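Local coordinates for ABC transporter, substrate binding protein (Mannopine) (Agrobacterium fabrum, PDB 5L9S) that serves as the periplasmic substrate-binding component of an ABC transporter, probably for the opine mannopine, and is modelled in its open, unliganded state, at residues E66-A69 and G70-A73; W189-G192 and D193-V196; L258-P261 and A262-A265; P305-Q308 and W309-N313. One frame throughout, in Å; residues are numbered along the deposited sequence.

Interaction 1: residues E66-A69 and G70-A73; sequences EIQA and GSDA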
loop_
_atom_site.group_PDB
_atom_site.type_symbol
_atom_site.label_atom_id
_atom_site.label_comp_id
_atom_site.label_asym_id
_atom_site.label_seq_id
_atom_site.Cartn_x
_atom_site.Cartn_y
_atom_site.Cartn_z
ATOM N N GLU A 66 0.866 6.555 0.103
ATOM C CA GLU A 66 1.861 7.050 1.056
ATOM C C GLU A 66 3.121 7.647 0.408
ATOM O O GLU A 66 3.721 8.568 0.963
ATOM C CB GLU A 66 2.215 5.987 2.111
ATOM C CG GLU A 66 3.013 4.766 1.667
ATOM C CD GLU A 66 3.435 3.900 2.842
ATOM O OE1 GLU A 66 4.213 4.386 3.693
ATOM O OE2 GLU A 66 2.939 2.758 2.945
ATOM N N ILE A 67 3.487 7.162 -0.779
ATOM C CA ILE A 67 4.638 7.679 -1.514
ATOM C C ILE A 67 4.294 9.044 -2.100
ATOM O O ILE A 67 5.144 9.923 -2.116
ATOM C CB ILE A 67 5.201 6.647 -2.538
ATOM C CG1 ILE A 67 5.855 5.489 -1.779
ATOM C CG2 ILE A 67 6.217 7.307 -3.523
ATOM C CD1 ILE A 67 5.731 4.231 -2.438
ATOM N N GLN A 68 3.038 9.251 -2.515
ATOM C CA GLN A 68 2.644 10.556 -3.013
ATOM C C GLN A 68 2.452 11.536 -1.822
ATOM O O GLN A 68 2.641 12.742 -1.997
ATOM C CB GLN A 68 1.391 10.446 -3.928
ATOM C CG GLN A 68 0.763 11.781 -4.395
ATOM C CD GLN A 68 1.622 12.658 -5.298
ATOM O OE1 GLN A 68 2.395 12.203 -6.152
ATOM N NE2 GLN A 68 1.456 13.960 -5.168
ATOM N N ALA A 69 2.231 11.002 -0.598
ATOM C CA ALA A 69 1.945 11.779 0.608
ATOM C C ALA A 69 3.102 12.156 1.633
ATOM O O ALA A 69 2.747 12.611 2.698
ATOM C CB ALA A 69 0.834 11.080 1.378
ATOM N N GLY A 70 4.404 12.098 1.390
ATOM C CA GLY A 70 5.147 11.675 0.233
ATOM C C GLY A 70 5.995 12.806 -0.304
ATOM O O GLY A 70 6.999 13.195 0.297
ATOM N N SER A 71 5.535 13.371 -1.421
ATOM C CA SER A 71 6.178 14.378 -2.248
ATOM C C SER A 71 6.048 15.801 -1.755
ATOM O O SER A 71 5.120 16.122 -1.008
ATOM C CB SER A 71 5.633 14.276 -3.673
ATOM O OG SER A 71 4.225 14.446 -3.712
ATOM N N ASP A 72 6.954 16.680 -2.239
ATOM C CA ASP A 72 6.934 18.108 -1.938
ATOM C C ASP A 72 5.614 18.695 -2.443
ATOM O O ASP A 72 5.029 19.550 -1.770
ATOM C CB ASP A 72 8.131 18.841 -2.588
ATOM C CG ASP A 72 9.489 18.335 -2.152
ATOM O OD1 ASP A 72 9.885 17.244 -2.609
ATOM O OD2 ASP A 72 10.159 19.035 -1.362
ATOM N N ALA A 73 5.134 18.203 -3.609
ATOM C CA ALA A 73 3.865 18.592 -4.232
ATOM C C ALA A 73 2.678 18.427 -3.246
ATOM O O ALA A 73 1.874 19.349 -3.096
ATOM C CB ALA A 73 3.637 17.771 -5.497
#
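G70 meets I67 and Q68 through its backbone. The peptide joining it to A69 is modelled cis, and the evidence is the short separation of 3.2 Å between A69 CA and G70 CA. This bend turns G70 CA back over the preceding carbonyls, 3.5 Å from Q68 O in a CH...O contact. The positive phi of 120° is a backbone shape that glycine readily takes.

S71 then closes the turn. Its backbone N donates to Q68 O over 3.0 Å, coming from well above the carbonyl plane, while S71 OG donates to the same oxygen at 2.9 Å from close to that plane. Two donors of one residue thus hold Q68 O. The hydroxyl reaches it because chi1 of 58° sets OG between the backbone N and the carbonyl carbon. Geometrically this is a beta-turn, Q68 to S71, that leads from strand 61-65 of the periplasmic binding protein fold into helix 72-77. S71 is the N-cap, and its OG accepts weakly from H74 N.

The Q68 chain bends at chi2 (65°) and brings NE2 to 3.2 Å from S71 OG, at an angle too poor for a bond. Farther along, A73 CB lies 4.4 Å from Q68 NE2, at the margin of the contact. E66 points elsewhere: its carboxylate is taken by K105 and by the backbone N of G235.

Interaction 2: residues W189-G192 and D193-V196; sequences WRTG and DQSV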
loop_
_atom_site.group_PDB
_atom_site.type_symbol
_atom_site.label_atom_id
_atom_site.label_comp_id
_atom_site.label_asym_id
_atom_site.label_seq_id
_atom_site.Cartn_x
_atom_site.Cartn_y
_atom_site.Cartn_z
ATOM N N TRP A 189 3.051 -7.974 -16.103
ATOM C CA TRP A 189 1.676 -7.518 -15.867
ATOM C C TRP A 189 1.551 -6.008 -15.572
ATOM O O TRP A 189 2.249 -5.452 -14.726
ATOM C CB TRP A 189 0.971 -8.356 -14.780
ATOM C CG TRP A 189 1.547 -8.281 -13.385
ATOM C CD1 TRP A 189 2.442 -9.145 -12.830
ATOM C CD2 TRP A 189 1.128 -7.403 -12.327
ATOM N NE1 TRP A 189 2.626 -8.852 -11.504
ATOM C CE2 TRP A 189 1.845 -7.775 -11.170
ATOM C CE3 TRP A 189 0.252 -6.299 -12.253
ATOM C CZ2 TRP A 189 1.717 -7.087 -9.953
ATOM C CZ3 TRP A 189 0.114 -5.633 -11.044
ATOM C CH2 TRP A 189 0.846 -6.023 -9.914
ATOM N N ARG A 190 0.617 -5.354 -16.261
ATOM C CA ARG A 190 0.381 -3.928 -16.053
ATOM C C ARG A 190 -0.810 -3.721 -15.108
ATOM O O ARG A 190 -0.831 -2.757 -14.332
ATOM C CB ARG A 190 0.223 -3.198 -17.396
ATOM C CG ARG A 190 0.392 -1.693 -17.270
ATOM C CD ARG A 190 1.020 -1.032 -18.483
ATOM N NE ARG A 190 2.035 -0.055 -18.081
ATOM C CZ ARG A 190 1.781 1.130 -17.526
ATOM N NH1 ARG A 190 0.530 1.512 -17.296
ATOM N NH2 ARG A 190 2.777 1.937 -17.193
ATOM N N THR A 191 -1.747 -4.686 -15.124
ATOM C CA THR A 191 -2.988 -4.726 -14.338
ATOM C C THR A 191 -3.023 -5.971 -13.434
ATOM O O THR A 191 -2.409 -6.991 -13.759
ATOM C CB THR A 191 -4.160 -4.765 -15.371
ATOM O OG1 THR A 191 -4.106 -3.602 -16.194
ATOM C CG2 THR A 191 -5.527 -4.840 -14.756
ATOM N N GLY A 192 -3.806 -5.891 -12.353
ATOM C CA GLY A 192 -4.073 -7.014 -11.462
ATOM C C GLY A 192 -4.780 -8.132 -12.205
ATOM O O GLY A 192 -4.459 -9.310 -12.007
ATOM N N ASP A 193 -5.692 -7.766 -13.136
ATOM C CA ASP A 193 -6.420 -8.726 -13.972
ATOM C C ASP A 193 -5.482 -9.597 -14.800
ATOM O O ASP A 193 -5.685 -10.807 -14.835
ATOM C CB ASP A 193 -7.472 -8.036 -14.862
ATOM C CG ASP A 193 -8.615 -7.385 -14.094
ATOM O OD1 ASP A 193 -9.303 -8.105 -13.325
ATOM O OD2 ASP A 193 -8.868 -6.169 -14.311
ATOM N N GLN A 194 -4.428 -8.992 -15.398
ATOM C CA GLN A 194 -3.424 -9.679 -16.224
ATOM C C GLN A 194 -2.635 -10.722 -15.431
ATOM O O GLN A 194 -2.446 -11.839 -15.927
ATOM C CB GLN A 194 -2.476 -8.677 -16.898
ATOM C CG GLN A 194 -3.188 -7.742 -17.867
ATOM C CD GLN A 194 -2.233 -6.915 -18.670
ATOM O OE1 GLN A 194 -2.073 -7.105 -19.873
ATOM N NE2 GLN A 194 -1.625 -5.941 -18.043
ATOM N N SER A 195 -2.209 -10.372 -14.185
ATOM C CA SER A 195 -1.462 -11.264 -13.288
ATOM C C SER A 195 -2.344 -12.416 -12.781
ATOM O O SER A 195 -1.849 -13.498 -12.485
ATOM C CB SER A 195 -0.882 -10.477 -12.125
ATOM O OG SER A 195 -1.897 -9.823 -11.384
ATOM N N VAL A 196 -3.657 -12.180 -12.722
ATOM C CA VAL A 196 -4.682 -13.141 -12.316
ATOM C C VAL A 196 -4.982 -14.066 -13.512
ATOM O O VAL A 196 -5.014 -15.287 -13.331
ATOM C CB VAL A 196 -5.910 -12.369 -11.751
ATOM C CG1 VAL A 196 -7.206 -13.120 -11.920
ATOM C CG2 VAL A 196 -5.704 -12.017 -10.298
#
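S195 CB sits over one face of the W189 indole, 3.5 Å from the centroid of the five-membered ring and only 12° off its normal, a CH-pi contact. The hydroxyl of the same serine turns to the backbone: S195 OG donates to G192 O at 2.7 Å. V196 N reaches that oxygen too, at 3.1 Å, so G192 O has two donors. With chi1 at 59°, S195 OG is set between its own backbone N and carbonyl carbon, which lets the hydroxyl fold back on the helix while CB faces the ring.

These contacts belong to the strand-to-helix connection between strand 185-189 and helix 192-200. T191 is at the N-cap position, yet its side chain makes no capping bond. Its carbonyl instead receives weak bonds from Q194 N and S195 N, the latter at 3.4 Å, and T191 CG2 rests 3.6 Å from D193 OD2.

Farther out, the orientation of the indole is set from several sides. W189 NE1 donates to Q208 O, and the rings of W210 and F145 meet it edge-to-face. The charged ends at the turn have salt-bridge partners elsewhere, D146 for R190 and R213 for D193.

Interaction 3: residues L258-P261 and A262-A265; sequences LRNP and AAQA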
loop_
_atom_site.group_PDB
_atom_site.type_symbol
_atom_site.label_atom_id
_atom_site.label_comp_id
_atom_site.label_asym_id
_atom_site.label_seq_id
_atom_site.Cartn_x
_atom_site.Cartn_y
_atom_site.Cartn_z
ATOM N N LEU A 258 -7.618 6.340 14.029
ATOM C CA LEU A 258 -6.379 5.872 14.659
ATOM C C LEU A 258 -6.574 5.223 16.044
ATOM O O LEU A 258 -5.872 4.256 16.380
ATOM C CB LEU A 258 -5.323 6.990 14.716
ATOM C CG LEU A 258 -4.703 7.354 13.377
ATOM C CD1 LEU A 258 -3.917 8.636 13.484
ATOM C CD2 LEU A 258 -3.852 6.166 12.782
ATOM N N ARG A 259 -7.548 5.730 16.817
ATOM C CA ARG A 259 -7.823 5.245 18.168
ATOM C C ARG A 259 -8.876 4.132 18.238
ATOM O O ARG A 259 -9.129 3.629 19.335
ATOM C CB ARG A 259 -8.196 6.423 19.092
ATOM C CG ARG A 259 -7.074 7.450 19.250
ATOM C CD ARG A 259 -7.164 8.232 20.532
ATOM N NE ARG A 259 -5.832 8.457 21.105
ATOM C CZ ARG A 259 -5.186 9.616 21.065
ATOM N NH1 ARG A 259 -3.982 9.728 21.604
ATOM N NH2 ARG A 259 -5.750 10.680 20.509
ATOM N N ASN A 260 -9.455 3.718 17.087
ATOM C CA ASN A 260 -10.493 2.679 17.044
ATOM C C ASN A 260 -10.065 1.369 16.350
ATOM O O ASN A 260 -10.290 1.219 15.153
ATOM C CB ASN A 260 -11.796 3.221 16.426
ATOM C CG ASN A 260 -13.047 2.547 16.942
ATOM O OD1 ASN A 260 -13.347 1.382 16.655
ATOM N ND2 ASN A 260 -13.794 3.271 17.752
ATOM N N PRO A 261 -9.487 0.380 17.076
ATOM C CA PRO A 261 -9.083 -0.878 16.418
ATOM C C PRO A 261 -10.244 -1.653 15.776
ATOM O O PRO A 261 -10.027 -2.333 14.771
ATOM C CB PRO A 261 -8.403 -1.668 17.548
ATOM C CG PRO A 261 -8.012 -0.639 18.560
ATOM C CD PRO A 261 -9.113 0.370 18.508
ATOM N N ALA A 262 -11.471 -1.531 16.331
ATOM C CA ALA A 262 -12.679 -2.202 15.831
ATOM C C ALA A 262 -13.072 -1.679 14.456
ATOM O O ALA A 262 -13.416 -2.471 13.570
ATOM C CB ALA A 262 -13.823 -2.027 16.813
ATOM N N ALA A 263 -12.992 -0.345 14.280
ATOM C CA ALA A 263 -13.281 0.368 13.038
ATOM C C ALA A 263 -12.280 -0.090 11.963
ATOM O O ALA A 263 -12.698 -0.541 10.893
ATOM C CB ALA A 263 -13.166 1.875 13.264
ATOM N N GLN A 264 -10.971 -0.042 12.288
ATOM C CA GLN A 264 -9.875 -0.469 11.410
ATOM C C GLN A 264 -9.993 -1.928 10.992
ATOM O O GLN A 264 -9.822 -2.210 9.816
ATOM C CB GLN A 264 -8.507 -0.240 12.067
ATOM C CG GLN A 264 -8.209 1.199 12.461
ATOM C CD GLN A 264 -6.846 1.285 13.068
ATOM O OE1 GLN A 264 -6.577 2.052 14.007
ATOM N NE2 GLN A 264 -5.994 0.408 12.629
ATOM N N ALA A 265 -10.274 -2.852 11.941
ATOM C CA ALA A 265 -10.405 -4.292 11.708
ATOM C C ALA A 265 -11.619 -4.598 10.815
ATOM O O ALA A 265 -11.519 -5.447 9.928
ATOM C CB ALA A 265 -10.534 -5.021 13.025
#
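N260 holds its carboxamide at the N-terminal end of the helix and points OD1 at A263 N, 3.0 Å away with an N-H...O angle of 146°. The donor is tilted 23° from the plane of the amide carbonyl. Swinging CG away from the backbone N (chi1 -151°) makes this reach possible, and it also brings N260 CB alongside the methyl of A263, with N260 CB and A263 CB 3.7 Å apart. The methyl of A262 meets the same oxygen, its CB being 3.4 Å from N260 OD1.

Q264 meets N260 through the backbone carbonyl rather than the amide. Its extended chain passes N260 O, with Q264 CG 3.4 Å from that oxygen, while Q264 N donates to N260 O over 3.2 Å in a nearly straight bond. P261 O takes A265 N at 2.9 Å, continuing the helical pattern. Beyond the turn, P261 rests on K279 and Q283 of helix 278-283.

This is an Asn N-cap at the junction of helices 247-258 and 261-271. Proline in the first helical position brings no N-H that needs an acceptor, and the neutral amide of N260 supplies one to A263 N, so part of the polar demand of the helix start is met without a charged side chain.

Interaction 4: residues P305-Q308 and W309-N313; sequences PDAQ and WINAN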
loop_
_atom_site.group_PDB
_atom_site.type_symbol
_atom_site.label_atom_id
_atom_site.label_comp_id
_atom_site.label_asym_id
_atom_site.label_seq_id
_atom_site.Cartn_x
_atom_site.Cartn_y
_atom_site.Cartn_z
ATOM N N PRO A 305 8.276 1.345 2.521
ATOM C CA PRO A 305 8.943 2.298 1.612
ATOM C C PRO A 305 9.623 3.493 2.286
ATOM O O PRO A 305 9.163 3.963 3.332
ATOM C CB PRO A 305 7.783 2.781 0.715
ATOM C CG PRO A 305 6.562 2.634 1.564
ATOM C CD PRO A 305 6.807 1.356 2.318
ATOM N N ASP A 306 10.706 3.979 1.677
ATOM C CA ASP A 306 11.354 5.231 2.064
ATOM C C ASP A 306 10.772 6.214 1.029
ATOM O O ASP A 306 11.259 6.277 -0.104
ATOM C CB ASP A 306 12.892 5.156 1.969
ATOM C CG ASP A 306 13.652 6.462 2.229
ATOM O OD1 ASP A 306 12.993 7.530 2.378
ATOM O OD2 ASP A 306 14.907 6.414 2.302
ATOM N N ALA A 307 9.679 6.902 1.396
ATOM C CA ALA A 307 8.990 7.850 0.525
ATOM C C ALA A 307 9.900 8.994 0.085
ATOM O O ALA A 307 9.804 9.423 -1.062
ATOM C CB ALA A 307 7.745 8.391 1.213
ATOM N N GLN A 308 10.806 9.461 0.971
ATOM C CA GLN A 308 11.715 10.561 0.633
ATOM C C GLN A 308 12.612 10.206 -0.549
ATOM O O GLN A 308 12.736 11.021 -1.468
ATOM C CB GLN A 308 12.573 10.990 1.833
ATOM C CG GLN A 308 11.906 11.986 2.773
ATOM C CD GLN A 308 12.781 12.343 3.951
ATOM O OE1 GLN A 308 13.893 11.823 4.129
ATOM N NE2 GLN A 308 12.277 13.219 4.804
ATOM N N TRP A 309 13.226 8.993 -0.532
ATOM C CA TRP A 309 14.120 8.512 -1.580
ATOM C C TRP A 309 13.391 8.236 -2.901
ATOM O O TRP A 309 13.854 8.689 -3.954
ATOM C CB TRP A 309 14.927 7.289 -1.106
ATOM C CG TRP A 309 15.978 6.833 -2.082
ATOM C CD1 TRP A 309 17.296 7.182 -2.088
ATOM C CD2 TRP A 309 15.780 5.990 -3.233
ATOM N NE1 TRP A 309 17.939 6.590 -3.155
ATOM C CE2 TRP A 309 17.033 5.855 -3.874
ATOM C CE3 TRP A 309 14.667 5.319 -3.773
ATOM C CZ2 TRP A 309 17.204 5.081 -5.028
ATOM C CZ3 TRP A 309 14.830 4.583 -4.935
ATOM C CH2 TRP A 309 16.086 4.472 -5.553
ATOM N N ILE A 310 12.265 7.498 -2.854
ATOM C CA ILE A 310 11.468 7.170 -4.047
ATOM C C ILE A 310 11.062 8.444 -4.830
ATOM O O ILE A 310 11.231 8.473 -6.055
ATOM C CB ILE A 310 10.257 6.244 -3.716
ATOM C CG1 ILE A 310 10.748 4.888 -3.143
ATOM C CG2 ILE A 310 9.364 6.027 -4.963
ATOM C CD1 ILE A 310 9.772 4.191 -2.289
ATOM N N ASN A 311 10.576 9.497 -4.119
ATOM C CA ASN A 311 10.150 10.761 -4.732
ATOM C C ASN A 311 11.295 11.523 -5.356
ATOM O O ASN A 311 11.144 12.065 -6.452
ATOM C CB ASN A 311 9.399 11.644 -3.753
ATOM C CG ASN A 311 7.986 11.204 -3.533
ATOM O OD1 ASN A 311 7.108 11.306 -4.422
ATOM N ND2 ASN A 311 7.746 10.699 -2.332
ATOM N N ALA A 312 12.438 11.558 -4.670
ATOM C CA ALA A 312 13.634 12.231 -5.170
ATOM C C ALA A 312 14.237 11.539 -6.392
ATOM O O ALA A 312 14.762 12.235 -7.277
ATOM C CB ALA A 312 14.681 12.332 -4.070
ATOM N N ASN A 313 14.166 10.186 -6.452
ATOM C CA ASN A 313 14.769 9.438 -7.555
ATOM C C ASN A 313 13.758 8.913 -8.589
ATOM O O ASN A 313 14.151 8.201 -9.513
ATOM C CB ASN A 313 15.657 8.323 -7.015
ATOM C CG ASN A 313 16.818 8.836 -6.207
ATOM O OD1 ASN A 313 17.878 9.163 -6.740
ATOM N ND2 ASN A 313 16.640 8.945 -4.899
#
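A307 O is gripped twice by N311, whose ND2 donates from 2.7 Å and whose backbone N donates from 3.2 Å. The two approach from opposite faces of the carbonyl plane, ND2 standing well above it. Folding the side chain back beside its own backbone N, with chi1 at -77°, places ND2 there; the same nitrogen also donates to I67 O, so the amide bridges a helix carbonyl and a neighbouring loop.

The residue before A307, D306, is the N-cap. Its OD1 accepts a weak bond from W309 N at 3.3 Å, and D306 O receives I310 N at 3.2 Å in an almost linear bond of 176°. The aspartate side chain runs at about a right angle to that of W309, with D306 OD2 3.5 Å from W309 CB and the carboxylate and indole planes 48° apart. Across the cap, P305 CB touches I310 CD1 at 3.9 Å. An apolar pair joining the residue before the N-cap to the fourth helical residue is a hydrophobic staple.

Farther along, N313 ND2 donates to W309 O at 3.0 Å while lying over a face of the W309 ring, toward its rim.

This start of helix 307-325 lies near the surface and still touches several elements: P305 and I310 pack on W149 of helix 149-158, W309 on P168 and L169, and N311 on S71 ahead of helix 72-77.

Following the chain, the four contacts come in series: each closes a short local turn, and none encloses or crosses another. Interaction 1 passes from strand 61-65 into helix 72-77, interaction 2 from strand 185-189 into helix 192-200, interaction 3 joins helices 247-258 and 261-271, and interaction 4 opens helix 307-325. Only interactions 1 and 4 touch. Their centres are about 9 Å apart, and the pair is packed at E66 CD and P305 CG, 3.6 Å apart, tying the late helix to the early loop. Interactions 2 and 3 lie on opposite sides of the chain's centre, their centres about 31 Å apart.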